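Local coordinates for acetone carboxylase alpha subunit (Xanthobacter autotrophicus Py2, PDB 5M45), which is a subunit of a six-chain enzyme assembly and belongs to the hydantoinase B/oxoprolinase family, with manganese bound in its fold, at residues A[44-50]-A[265-270]; A[274-279]-A[364-368]; A[27-32]-A[97-101]; A[15-21]-A[164-168]. All coordinates share one frame; numbering follows the deposited sequence.

Contact 1 of 4, residues A[44-50]-A[265-270]; sequences LKTLELR and YEAVEH
E266 reaches from helix 257-282 to the start of helix 48-52 and takes two backbone N-H groups there. Its CB packs on L47 CD2 at 4.0 Å, and CG touches the same methyl. The chain then runs extended (chi2 -173°) while the L47 side chain slides past it in the opposite direction. CD comes up to the backbone of the first helical turn. At the tip, OE2 accepts from L49 N at 2.9 Å and OE1 accepts from R50 N at 3.0 Å. Each oxygen uses its syn lone pair, and each N-H points almost straight at its acceptor (165°). Two neighbouring N-H groups gripped by one carboxylate fix the rotation of that group. L47 holds the N-cap position of helix 48-52, and the E266 carboxylate takes the N-H groups of L49 and R50 in the first turn. The helix end would be expected to favour the charged form of E266.

Further along, R50 lays its guanidinium flat on the H270 ring, centres 3.9 Å apart and planes at 18°. R50 CD also sits over that ring face, a CH-pi contact. The H270 ring is held in turn by Y57 OH, which hydrogen-bonds to ND1. L47 CD2 meets E269 CG at 3.8 Å, the two side chains crossing at about a right angle. E269 has its main partners in R272 and Y41 N. A water donates to L44 O at 2.8 Å and to E269 OE2 at 2.6 Å. L44 CD1 rests near Y265 O at 3.7 Å.

Contact 2 of 4, residues A[274-279]-A[364-368]; sequences GLQARI and LIPSE
R278 and E368 join helix 257-282 to a type I beta turn that runs from I365 to E368. The turn lies in the loop between helices 349-361 and 373-376. Its own closing bond is E368 N to I365 O.

The polar part centres on one salt bridge. R278 NE donates to E368 OE2 at 3.0 Å. The bond is bent, with an N-H...O angle of 138°. The nitrogen comes in from above the carboxylate plane, 45° out of it. The oxygen is also tilted from the guanidinium plane. R278 reaches it because its chain bends at chi2, and E368 folds at chi2 as well. A water at the guanidinium edge accepts from R278 NH2 and lies close to E368 OE2, but the distance to OE2 is too short to be trusted.

The apolar part lies deeper. L275 CD1 touches I365 CG2 at 3.9 Å and L364 CD1 at 4.1 Å. I279 CG1 meets the same L364 methyl at 4.3 Å. W330 of strand 330-333 packs on L275 and I279, and A374 packs on L275 and I365. A chain of another protein in the assembly packs on R278 and I279; P366 and S367 also lie against a chain of another protein.

The backbones come close at one end, where G274 and E368 have their CA atoms 5.7 Å apart. E368 sits close over G274, leaving little room for a side chain there, and E368 OE1 lies 3.9 Å from G274 CA. At the other end, L364 O points at the aliphatic part of R278, with R278 CD 3.4 Å from L364 O.

Contact 3 of 4, residues A[27-32]-A[97-101]; sequences HRDRLM and AAGDS
The H27 ring turns its edge to the backbone of the 97-101 loop, with A98 N near the ring plane, 4.1 Å from CD2. This loop joins antiparallel strands 90-95 and 101-104 at one edge of the seven-stranded sheet, and helix 24-38 packs on it. The A97 methyl meets the same part of the ring, 3.9 Å from H27 CD2. The ring is set by bonds on both nitrogens, to Y265 OH and to E22. One turn further along the helix, L31 CD1 sits on A98 CB at 3.9 Å. The A98 methyl points to the helix, close to H27, R28 and L31.

R28 runs alongside the loop, extended from CG to NE, with CD 3.8 Å from A98 O. M32 CG lies over the centre of its guanidinium face. M32 then bends at chi2 and chi3, and CE comes to 4.1 Å from D100 OD2. A water in the guanidinium plane accepts from R28 NE and donates to A98 O and D100 OD2, each at 2.9 Å. D100 forms a salt bridge with K120 and hydrogen bonds with Y41 OH and Y376 OH; K120 and Y376 line the pocket of the bound 3,6,9,12,15-pentaoxaheptadecan-1-ol. The D100 charge is met directly by K120; R28 reaches it only through the water and probably adds a weaker, longer-range effect.

Contact 4 of 4, residues A[15-21]-A[164-168]; sequences RGIVRGG and GELIG
E165 OE2 takes a salt bridge from R15 NH2 at 2.8 Å and a hydrogen bond from G20 N at 3.1 Å. The two donors reach the oxygen from opposite faces of the carboxylate. The R15 bond is nearly straight (165°) and lies in the guanidinium plane. R15 gets there with its chain extended from CG to NE, and G21 CA covers the centre of one guanidinium face. A water accepts from R15 NE and sits by the same carboxylate oxygen. A second water links E165 OE1 to R19 NH1, while R19 NH2 has its salt bridge with E258.

The backbones are bridged once, at V18 and L166. L166 N donates to I17 O at 2.9 Å, and R19 N donates to L166 O at 3.1 Å. The N-terminal segment thus pairs with the start of strand 165-175 in the large antiparallel sheet. A type II turn begins at the bridged V18 and ends at G21, with G20 at a positive phi. A classic bulge at I167 and G168 faces I160.

Apolar packing lies beyond the backbone bridge. I17 CD1 meets L166 CD1 at 4.0 Å, and R19 CB meets I167 CG2 at 4.1 Å. L24 packs on I17, V18 and L166. W261 of helix 257-282 packs on V18, R19 and I167. With an arginine, a turn N-H and water on one oxygen, E165 is probably held in its charged form.

Overall arrangement
The modelled chain starts in contact 4, where 15-21 pairs with strand 165-175 and closes a loop of 142 residues. Contact 3 is nested inside that loop: helix 24-38 meets the turn between strands 90-95 and 101-104. These two contacts touch through A97, V18, L166 and H27. Contact 1 opens next, at 44-50, and closes the longest loop only at helix 257-282, so it crosses both contacts 3 and 4. Y265 joins it to contact 3, by a probable hydrogen bond to H27 and packing on L31. Contact 2 follows in series further along helix 257-282. That helix thereby ties the N-terminal segments to the 364-368 loop.

Contact 1 of 4, residues A[44-50]-A[265-270]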
loop_
_atom_site.group_PDB
_atom_site.type_symbol
_atom_site.label_atom_id
_atom_site.label_comp_id
_atom_site.label_asym_id
_atom_site.label_seq_id
_atom_site.Cartn_x
_atom_site.Cartn_y
_atom_site.Cartn_z
ATOM N N LEU A 44 7.724 -18.220 -38.580
ATOM C CA LEU A 44 8.256 -17.522 -39.752
ATOM C C LEU A 44 9.516 -18.194 -40.298
ATOM O O LEU A 44 10.646 -17.871 -39.891
ATOM C CB LEU A 44 8.544 -16.060 -39.412
ATOM C CG LEU A 44 7.325 -15.182 -39.153
ATOM C CD1 LEU A 44 7.674 -13.887 -38.420
ATOM C CD2 LEU A 44 6.596 -14.874 -40.457
ATOM N N LYS A 45 9.312 -19.112 -41.243
ATOM C CA LYS A 45 10.402 -19.796 -41.969
ATOM C C LYS A 45 11.121 -18.925 -42.987
ATOM O O LYS A 45 12.277 -19.176 -43.313
ATOM C CB LYS A 45 9.881 -21.067 -42.634
ATOM C CG LYS A 45 9.516 -22.096 -41.589
ATOM C CD LYS A 45 8.790 -23.303 -42.137
ATOM C CE LYS A 45 8.651 -24.330 -41.030
ATOM N NZ LYS A 45 8.368 -25.672 -41.582
ATOM N N THR A 46 10.401 -17.960 -43.537
ATOM C CA THR A 46 10.997 -16.914 -44.346
ATOM C C THR A 46 10.481 -15.577 -43.790
ATOM O O THR A 46 9.452 -15.512 -43.098
ATOM C CB THR A 46 10.655 -17.050 -45.853
ATOM O OG1 THR A 46 9.285 -16.713 -46.082
ATOM C CG2 THR A 46 10.918 -18.462 -46.386
ATOM N N LEU A 47 11.225 -14.535 -44.095
ATOM C CA LEU A 47 10.855 -13.154 -43.758
ATOM C C LEU A 47 10.543 -12.359 -45.048
ATOM O O LEU A 47 11.452 -11.753 -45.627
ATOM C CB LEU A 47 11.993 -12.515 -42.961
ATOM C CG LEU A 47 12.409 -13.265 -41.678
ATOM C CD1 LEU A 47 13.450 -12.460 -40.907
ATOM C CD2 LEU A 47 11.225 -13.483 -40.776
ATOM N N GLU A 48 9.267 -12.373 -45.492
ATOM C CA GLU A 48 8.914 -11.843 -46.832
ATOM C C GLU A 48 9.257 -10.363 -47.005
ATOM O O GLU A 48 9.803 -9.994 -48.030
ATOM C CB GLU A 48 7.435 -12.044 -47.175
ATOM C CG GLU A 48 6.966 -13.441 -47.471
ATOM C CD GLU A 48 5.440 -13.503 -47.749
ATOM O OE1 GLU A 48 4.757 -12.497 -48.207
ATOM O OE2 GLU A 48 4.906 -14.604 -47.456
ATOM N N LEU A 49 8.890 -9.525 -46.039
ATOM C CA LEU A 49 9.181 -8.106 -46.152
ATOM C C LEU A 49 10.710 -7.872 -46.215
ATOM O O LEU A 49 11.194 -7.198 -47.121
ATOM C CB LEU A 49 8.546 -7.289 -45.028
ATOM C CG LEU A 49 8.642 -5.762 -45.193
ATOM C CD1 LEU A 49 7.667 -5.285 -46.249
ATOM C CD2 LEU A 49 8.342 -5.022 -43.889
ATOM N N ARG A 50 11.440 -8.466 -45.275
ATOM C CA ARG A 50 12.883 -8.293 -45.255
ATOM C C ARG A 50 13.586 -8.763 -46.538
ATOM O O ARG A 50 14.456 -8.052 -47.054
ATOM C CB ARG A 50 13.501 -9.009 -44.074
ATOM C CG ARG A 50 14.974 -8.706 -43.999
ATOM C CD ARG A 50 15.492 -8.973 -42.645
ATOM N NE ARG A 50 16.052 -10.299 -42.481
ATOM C CZ ARG A 50 17.348 -10.606 -42.436
ATOM N NH1 ARG A 50 18.288 -9.699 -42.669
ATOM N NH2 ARG A 50 17.696 -11.863 -42.193
ATOM N N TYR A 265 6.113 -8.654 -36.685
ATOM C CA TYR A 265 6.516 -10.022 -36.324
ATOM C C TYR A 265 7.874 -10.436 -36.909
ATOM O O TYR A 265 8.675 -11.093 -36.218
ATOM C CB TYR A 265 5.377 -11.031 -36.638
ATOM C CG TYR A 265 4.104 -10.613 -35.954
ATOM C CD1 TYR A 265 3.261 -9.687 -36.541
ATOM C CD2 TYR A 265 3.775 -11.078 -34.695
ATOM C CE1 TYR A 265 2.099 -9.245 -35.912
ATOM C CE2 TYR A 265 2.615 -10.645 -34.046
ATOM C CZ TYR A 265 1.783 -9.737 -34.677
ATOM O OH TYR A 265 0.642 -9.283 -34.053
ATOM N N GLU A 266 8.174 -10.014 -38.140
ATOM C CA GLU A 266 9.465 -10.327 -38.761
ATOM C C GLU A 266 10.646 -9.761 -37.953
ATOM O O GLU A 266 11.682 -10.424 -37.860
ATOM C CB GLU A 266 9.553 -9.844 -40.210
ATOM C CG GLU A 266 8.610 -10.550 -41.195
ATOM C CD GLU A 266 8.837 -10.155 -42.656
ATOM O OE1 GLU A 266 9.976 -9.702 -43.001
ATOM O OE2 GLU A 266 7.854 -10.299 -43.476
ATOM N N ALA A 267 10.489 -8.558 -37.371
ATOM C CA ALA A 267 11.591 -7.916 -36.626
ATOM C C ALA A 267 12.041 -8.777 -35.414
ATOM O O ALA A 267 13.227 -8.814 -35.089
ATOM C CB ALA A 267 11.222 -6.488 -36.187
ATOM N N VAL A 268 11.106 -9.514 -34.806
ATOM C CA VAL A 268 11.404 -10.375 -33.681
ATOM C C VAL A 268 12.209 -11.604 -34.147
ATOM O O VAL A 268 13.282 -11.941 -33.570
ATOM C CB VAL A 268 10.097 -10.809 -32.941
ATOM C CG1 VAL A 268 10.438 -11.634 -31.699
ATOM C CG2 VAL A 268 9.231 -9.623 -32.541
ATOM N N GLU A 269 11.732 -12.275 -35.188
ATOM C CA GLU A 269 12.470 -13.443 -35.725
ATOM C C GLU A 269 13.869 -13.034 -36.243
ATOM O O GLU A 269 14.835 -13.776 -36.077
ATOM C CB GLU A 269 11.662 -14.169 -36.817
ATOM C CG GLU A 269 12.392 -15.249 -37.622
ATOM C CD GLU A 269 12.948 -16.415 -36.805
ATOM O OE1 GLU A 269 12.645 -16.546 -35.583
ATOM O OE2 GLU A 269 13.707 -17.240 -37.420
ATOM N N HIS A 270 13.960 -11.853 -36.854
ATOM C CA HIS A 270 15.268 -11.294 -37.279
ATOM C C HIS A 270 16.241 -11.184 -36.070
ATOM O O HIS A 270 17.429 -11.536 -36.158
ATOM C CB HIS A 270 15.008 -9.941 -37.944
ATOM C CG HIS A 270 16.212 -9.287 -38.558
ATOM N ND1 HIS A 270 16.140 -8.039 -39.136
ATOM C CD2 HIS A 270 17.499 -9.680 -38.679
ATOM C CE1 HIS A 270 17.323 -7.703 -39.605
ATOM N NE2 HIS A 270 18.167 -8.674 -39.345
HETATM O O HOH W 1 13.419 -17.682 -39.987
#

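Contact 2 of 4, residues A[274-279]-A[364-368]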
loop_
_atom_site.group_PDB
_atom_site.type_symbol
_atom_site.label_atom_id
_atom_site.label_comp_id
_atom_site.label_asym_id
_atom_site.label_seq_id
_atom_site.Cartn_x
_atom_site.Cartn_y
_atom_site.Cartn_z
ATOM N N GLY A 274 19.807 -13.178 -35.467
ATOM C CA GLY A 274 21.004 -12.361 -35.112
ATOM C C GLY A 274 21.777 -12.949 -33.925
ATOM O O GLY A 274 23.012 -13.057 -33.969
ATOM N N LEU A 275 21.065 -13.362 -32.871
ATOM C CA LEU A 275 21.733 -14.017 -31.731
ATOM C C LEU A 275 22.410 -15.335 -32.121
ATOM O O LEU A 275 23.553 -15.571 -31.773
ATOM C CB LEU A 275 20.753 -14.279 -30.584
ATOM C CG LEU A 275 21.305 -15.140 -29.445
ATOM C CD1 LEU A 275 22.396 -14.364 -28.720
ATOM C CD2 LEU A 275 20.226 -15.563 -28.476
ATOM N N GLN A 276 21.671 -16.190 -32.816
ATOM C CA GLN A 276 22.191 -17.487 -33.265
ATOM C C GLN A 276 23.491 -17.327 -34.107
ATOM O O GLN A 276 24.486 -18.027 -33.887
ATOM C CB GLN A 276 21.107 -18.228 -34.028
ATOM C CG GLN A 276 21.472 -19.636 -34.445
ATOM C CD GLN A 276 20.395 -20.259 -35.338
ATOM O OE1 GLN A 276 19.743 -19.603 -36.194
ATOM N NE2 GLN A 276 20.177 -21.513 -35.136
ATOM N N ALA A 277 23.473 -16.369 -35.022
ATOM C CA ALA A 277 24.627 -16.111 -35.877
ATOM C C ALA A 277 25.820 -15.587 -35.082
ATOM O O ALA A 277 26.949 -16.004 -35.318
ATOM C CB ALA A 277 24.276 -15.134 -37.011
ATOM N N ARG A 278 25.557 -14.685 -34.124
ATOM C CA ARG A 278 26.621 -14.130 -33.285
ATOM C C ARG A 278 27.259 -15.187 -32.366
ATOM O O ARG A 278 28.485 -15.208 -32.199
ATOM C CB ARG A 278 26.141 -12.881 -32.546
ATOM C CG ARG A 278 26.094 -11.646 -33.462
ATOM C CD ARG A 278 27.492 -11.081 -33.517
ATOM N NE ARG A 278 27.675 -9.950 -34.410
ATOM C CZ ARG A 278 28.799 -9.194 -34.422
ATOM N NH1 ARG A 278 29.838 -9.392 -33.532
ATOM N NH2 ARG A 278 28.850 -8.162 -35.249
ATOM N N ILE A 279 26.435 -16.080 -31.822
ATOM C CA ILE A 279 26.937 -17.200 -31.026
ATOM C C ILE A 279 27.886 -18.074 -31.859
ATOM O O ILE A 279 28.973 -18.390 -31.407
ATOM C CB ILE A 279 25.798 -18.016 -30.391
ATOM C CG1 ILE A 279 25.202 -17.196 -29.247
ATOM C CG2 ILE A 279 26.306 -19.357 -29.857
ATOM C CD1 ILE A 279 23.975 -17.843 -28.631
ATOM N N LEU A 364 27.160 -9.773 -26.979
ATOM C CA LEU A 364 26.850 -10.670 -28.116
ATOM C C LEU A 364 26.127 -9.973 -29.262
ATOM O O LEU A 364 26.528 -10.108 -30.419
ATOM C CB LEU A 364 25.985 -11.870 -27.673
ATOM C CG LEU A 364 26.723 -13.049 -27.037
ATOM C CD1 LEU A 364 25.737 -14.013 -26.441
ATOM C CD2 LEU A 364 27.592 -13.769 -28.045
ATOM N N ILE A 365 25.082 -9.214 -28.935
ATOM C CA ILE A 365 24.184 -8.618 -29.951
ATOM C C ILE A 365 24.099 -7.072 -30.066
ATOM O O ILE A 365 23.109 -6.573 -30.586
ATOM C CB ILE A 365 22.744 -9.203 -29.807
ATOM C CG1 ILE A 365 22.100 -8.803 -28.473
ATOM C CG2 ILE A 365 22.735 -10.730 -29.991
ATOM C CD1 ILE A 365 20.642 -9.232 -28.369
ATOM N N PRO A 366 25.123 -6.305 -29.637
ATOM C CA PRO A 366 24.953 -4.829 -29.737
ATOM C C PRO A 366 24.682 -4.262 -31.145
ATOM O O PRO A 366 24.075 -3.191 -31.260
ATOM C CB PRO A 366 26.262 -4.262 -29.164
ATOM C CG PRO A 366 27.253 -5.378 -29.248
ATOM C CD PRO A 366 26.460 -6.673 -29.142
ATOM N N SER A 367 25.102 -4.955 -32.194
ATOM C CA SER A 367 24.796 -4.482 -33.566
ATOM C C SER A 367 23.726 -5.311 -34.310
ATOM O O SER A 367 23.563 -5.151 -35.514
ATOM C CB SER A 367 26.102 -4.303 -34.401
ATOM O OG SER A 367 26.737 -5.518 -34.506
ATOM N N GLU A 368 22.955 -6.133 -33.591
ATOM C CA GLU A 368 21.805 -6.815 -34.163
ATOM C C GLU A 368 20.521 -6.099 -33.729
ATOM O O GLU A 368 20.553 -5.035 -33.076
ATOM C CB GLU A 368 21.767 -8.283 -33.721
ATOM C CG GLU A 368 23.086 -9.049 -33.770
ATOM C CD GLU A 368 23.825 -8.966 -35.068
ATOM O OE1 GLU A 368 23.247 -9.317 -36.102
ATOM O OE2 GLU A 368 25.039 -8.588 -35.018
HETATM O O HOH W 2 26.709 -8.220 -36.705
#

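Contact 3 of 4, residues A[27-32]-A[97-101]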
loop_
_atom_site.group_PDB
_atom_site.type_symbol
_atom_site.label_atom_id
_atom_site.label_comp_id
_atom_site.label_asym_id
_atom_site.label_seq_id
_atom_site.Cartn_x
_atom_site.Cartn_y
_atom_site.Cartn_z
ATOM N N HIS A 27 -4.722 -14.935 -30.344
ATOM C CA HIS A 27 -3.613 -14.453 -31.147
ATOM C C HIS A 27 -2.251 -14.922 -30.579
ATOM O O HIS A 27 -1.453 -15.559 -31.266
ATOM C CB HIS A 27 -3.693 -12.918 -31.222
ATOM C CG HIS A 27 -2.676 -12.275 -32.125
ATOM N ND1 HIS A 27 -2.714 -12.402 -33.502
ATOM C CD2 HIS A 27 -1.633 -11.456 -31.858
ATOM C CE1 HIS A 27 -1.738 -11.692 -34.035
ATOM N NE2 HIS A 27 -1.066 -11.114 -33.060
ATOM N N ARG A 28 -2.004 -14.614 -29.316
ATOM C CA ARG A 28 -0.759 -15.041 -28.663
ATOM C C ARG A 28 -0.607 -16.572 -28.638
ATOM O O ARG A 28 0.454 -17.080 -28.961
ATOM C CB ARG A 28 -0.618 -14.463 -27.252
ATOM C CG ARG A 28 0.678 -14.917 -26.588
ATOM C CD ARG A 28 1.070 -14.163 -25.356
ATOM N NE ARG A 28 2.357 -14.657 -24.856
ATOM C CZ ARG A 28 2.525 -15.618 -23.941
ATOM N NH1 ARG A 28 1.483 -16.221 -23.359
ATOM N NH2 ARG A 28 3.752 -15.988 -23.596
ATOM N N ASP A 29 -1.662 -17.305 -28.276
ATOM C CA ASP A 29 -1.574 -18.776 -28.222
ATOM C C ASP A 29 -1.177 -19.400 -29.588
ATOM O O ASP A 29 -0.381 -20.358 -29.619
ATOM C CB ASP A 29 -2.863 -19.412 -27.684
ATOM C CG ASP A 29 -3.081 -19.183 -26.169
ATOM O OD1 ASP A 29 -2.205 -18.675 -25.434
ATOM O OD2 ASP A 29 -4.184 -19.493 -25.686
ATOM N N ARG A 30 -1.720 -18.856 -30.691
ATOM C CA ARG A 30 -1.402 -19.314 -32.058
ATOM C C ARG A 30 0.082 -19.082 -32.345
ATOM O O ARG A 30 0.780 -19.975 -32.820
ATOM C CB ARG A 30 -2.293 -18.606 -33.118
ATOM C CG ARG A 30 -1.876 -18.877 -34.564
ATOM C CD ARG A 30 -2.871 -18.386 -35.614
ATOM N NE ARG A 30 -3.002 -16.917 -35.581
ATOM C CZ ARG A 30 -2.224 -16.039 -36.222
ATOM N NH1 ARG A 30 -1.203 -16.409 -36.943
ATOM N NH2 ARG A 30 -2.496 -14.729 -36.167
ATOM N N LEU A 31 0.568 -17.900 -32.013
ATOM C CA LEU A 31 1.979 -17.562 -32.222
ATOM C C LEU A 31 2.953 -18.389 -31.368
ATOM O O LEU A 31 4.010 -18.808 -31.862
ATOM C CB LEU A 31 2.210 -16.069 -32.012
ATOM C CG LEU A 31 1.399 -15.116 -32.903
ATOM C CD1 LEU A 31 1.774 -13.666 -32.553
ATOM C CD2 LEU A 31 1.620 -15.353 -34.366
ATOM N N MET A 32 2.606 -18.632 -30.111
ATOM C CA MET A 32 3.466 -19.436 -29.232
ATOM C C MET A 32 3.520 -20.917 -29.679
ATOM O O MET A 32 4.583 -21.555 -29.624
ATOM C CB MET A 32 3.045 -19.320 -27.750
ATOM C CG MET A 32 3.177 -17.917 -27.142
ATOM S SD MET A 32 4.834 -17.165 -27.184
ATOM C CE MET A 32 4.734 -16.268 -28.750
ATOM N N ALA A 97 1.038 -6.924 -31.053
ATOM C CA ALA A 97 -0.206 -7.237 -30.341
ATOM C C ALA A 97 -0.058 -8.323 -29.288
ATOM O O ALA A 97 -0.767 -8.303 -28.268
ATOM C CB ALA A 97 -1.306 -7.590 -31.313
ATOM N N ALA A 98 0.873 -9.255 -29.502
ATOM C CA ALA A 98 1.135 -10.351 -28.551
ATOM C C ALA A 98 2.032 -9.966 -27.372
ATOM O O ALA A 98 2.374 -10.836 -26.557
ATOM C CB ALA A 98 1.731 -11.554 -29.285
ATOM N N GLY A 99 2.435 -8.698 -27.277
ATOM C CA GLY A 99 3.340 -8.237 -26.215
ATOM C C GLY A 99 4.837 -8.505 -26.392
ATOM O O GLY A 99 5.600 -8.370 -25.444
ATOM N N ASP A 100 5.262 -8.902 -27.594
ATOM C CA ASP A 100 6.677 -9.036 -27.904
ATOM C C ASP A 100 7.266 -7.722 -28.458
ATOM O O ASP A 100 6.678 -7.105 -29.330
ATOM C CB ASP A 100 6.877 -10.165 -28.906
ATOM C CG ASP A 100 6.487 -11.527 -28.322
ATOM O OD1 ASP A 100 7.128 -11.895 -27.291
ATOM O OD2 ASP A 100 5.618 -12.219 -28.887
ATOM N N SER A 101 8.428 -7.312 -27.952
ATOM C CA SER A 101 9.044 -6.036 -28.354
ATOM C C SER A 101 9.642 -6.139 -29.744
ATOM O O SER A 101 10.214 -7.190 -30.094
ATOM C CB SER A 101 10.123 -5.588 -27.356
ATOM O OG SER A 101 11.214 -6.498 -27.339
HETATM O O HOH W 3 3.846 -13.315 -26.914
#

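Contact 4 of 4, residues A[15-21]-A[164-168]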
loop_
_atom_site.group_PDB
_atom_site.type_symbol
_atom_site.label_atom_id
_atom_site.label_comp_id
_atom_site.label_asym_id
_atom_site.label_seq_id
_atom_site.Cartn_x
_atom_site.Cartn_y
_atom_site.Cartn_z
ATOM N N ARG A 15 -16.537 -10.744 -31.309
ATOM C CA ARG A 15 -15.314 -10.481 -32.145
ATOM C C ARG A 15 -14.161 -10.077 -31.263
ATOM O O ARG A 15 -14.324 -9.209 -30.422
ATOM C CB ARG A 15 -15.582 -9.368 -33.168
ATOM C CG ARG A 15 -14.491 -9.254 -34.229
ATOM C CD ARG A 15 -14.654 -8.033 -35.122
ATOM N NE ARG A 15 -13.451 -7.773 -35.948
ATOM C CZ ARG A 15 -13.175 -8.332 -37.138
ATOM N NH1 ARG A 15 -14.009 -9.217 -37.701
ATOM N NH2 ARG A 15 -12.054 -8.014 -37.785
ATOM N N GLY A 16 -13.004 -10.709 -31.429
ATOM C CA GLY A 16 -11.804 -10.284 -30.716
ATOM C C GLY A 16 -11.248 -8.964 -31.245
ATOM O O GLY A 16 -11.467 -8.600 -32.425
ATOM N N ILE A 17 -10.535 -8.243 -30.380
ATOM C CA ILE A 17 -10.052 -6.898 -30.700
ATOM C C ILE A 17 -8.803 -6.817 -31.568
ATOM O O ILE A 17 -8.541 -5.749 -32.115
ATOM C CB ILE A 17 -9.807 -6.017 -29.454
ATOM C CG1 ILE A 17 -8.639 -6.562 -28.610
ATOM C CG2 ILE A 17 -11.082 -5.887 -28.643
ATOM C CD1 ILE A 17 -8.273 -5.688 -27.429
ATOM N N VAL A 18 -8.011 -7.891 -31.683
ATOM C CA VAL A 18 -6.781 -7.831 -32.510
ATOM C C VAL A 18 -7.178 -7.686 -33.979
ATOM O O VAL A 18 -8.242 -8.198 -34.391
ATOM C CB VAL A 18 -5.883 -9.071 -32.325
ATOM C CG1 VAL A 18 -4.639 -9.039 -33.218
ATOM C CG2 VAL A 18 -5.465 -9.207 -30.862
ATOM N N ARG A 19 -6.369 -6.974 -34.760
ATOM C CA ARG A 19 -6.586 -6.898 -36.216
ATOM C C ARG A 19 -6.775 -8.291 -36.821
ATOM O O ARG A 19 -5.936 -9.150 -36.609
ATOM C CB ARG A 19 -5.410 -6.191 -36.915
ATOM C CG ARG A 19 -5.564 -6.068 -38.454
ATOM C CD ARG A 19 -4.327 -5.414 -39.061
ATOM N NE ARG A 19 -4.262 -5.647 -40.492
ATOM C CZ ARG A 19 -4.967 -5.015 -41.399
ATOM N NH1 ARG A 19 -5.803 -4.014 -41.063
ATOM N NH2 ARG A 19 -4.803 -5.372 -42.692
ATOM N N GLY A 20 -7.851 -8.480 -37.590
ATOM C CA GLY A 20 -8.247 -9.784 -38.145
ATOM C C GLY A 20 -9.344 -10.514 -37.349
ATOM O O GLY A 20 -9.956 -11.442 -37.876
ATOM N N GLY A 21 -9.580 -10.125 -36.089
ATOM C CA GLY A 21 -10.692 -10.657 -35.297
ATOM C C GLY A 21 -10.381 -11.664 -34.201
ATOM O O GLY A 21 -11.295 -12.109 -33.483
ATOM N N GLY A 164 -10.073 0.845 -35.680
ATOM C CA GLY A 164 -10.872 0.153 -34.693
ATOM C C GLY A 164 -10.342 -1.161 -34.173
ATOM O O GLY A 164 -11.003 -1.784 -33.375
ATOM N N GLU A 165 -9.163 -1.593 -34.593
ATOM C CA GLU A 165 -8.584 -2.861 -34.127
ATOM C C GLU A 165 -7.188 -2.637 -33.527
ATOM O O GLU A 165 -6.482 -1.716 -33.911
ATOM C CB GLU A 165 -8.506 -3.870 -35.281
ATOM C CG GLU A 165 -9.817 -4.130 -36.030
ATOM C CD GLU A 165 -9.630 -5.151 -37.139
ATOM O OE1 GLU A 165 -9.021 -4.775 -38.161
ATOM O OE2 GLU A 165 -10.001 -6.346 -36.991
ATOM N N LEU A 166 -6.807 -3.493 -32.584
ATOM C CA LEU A 166 -5.526 -3.364 -31.883
ATOM C C LEU A 166 -4.399 -3.900 -32.747
ATOM O O LEU A 166 -4.496 -5.038 -33.251
ATOM C CB LEU A 166 -5.560 -4.116 -30.535
ATOM C CG LEU A 166 -4.351 -3.899 -29.587
ATOM C CD1 LEU A 166 -4.786 -3.868 -28.133
ATOM C CD2 LEU A 166 -3.293 -4.967 -29.768
ATOM N N ILE A 167 -3.346 -3.108 -32.911
ATOM C CA ILE A 167 -2.194 -3.489 -33.697
ATOM C C ILE A 167 -0.865 -3.478 -32.916
ATOM O O ILE A 167 0.173 -3.855 -33.476
ATOM C CB ILE A 167 -2.051 -2.643 -34.995
ATOM C CG1 ILE A 167 -1.888 -1.155 -34.680
ATOM C CG2 ILE A 167 -3.279 -2.822 -35.890
ATOM C CD1 ILE A 167 -1.154 -0.379 -35.778
ATOM N N GLY A 168 -0.896 -3.133 -31.637
ATOM C CA GLY A 168 0.334 -3.050 -30.829
ATOM C C GLY A 168 0.121 -2.363 -29.495
ATOM O O GLY A 168 -1.026 -2.082 -29.095
HETATM O O HOH W 4 -11.126 -6.921 -34.587
HETATM O O HOH W 5 -6.933 -2.917 -38.502
#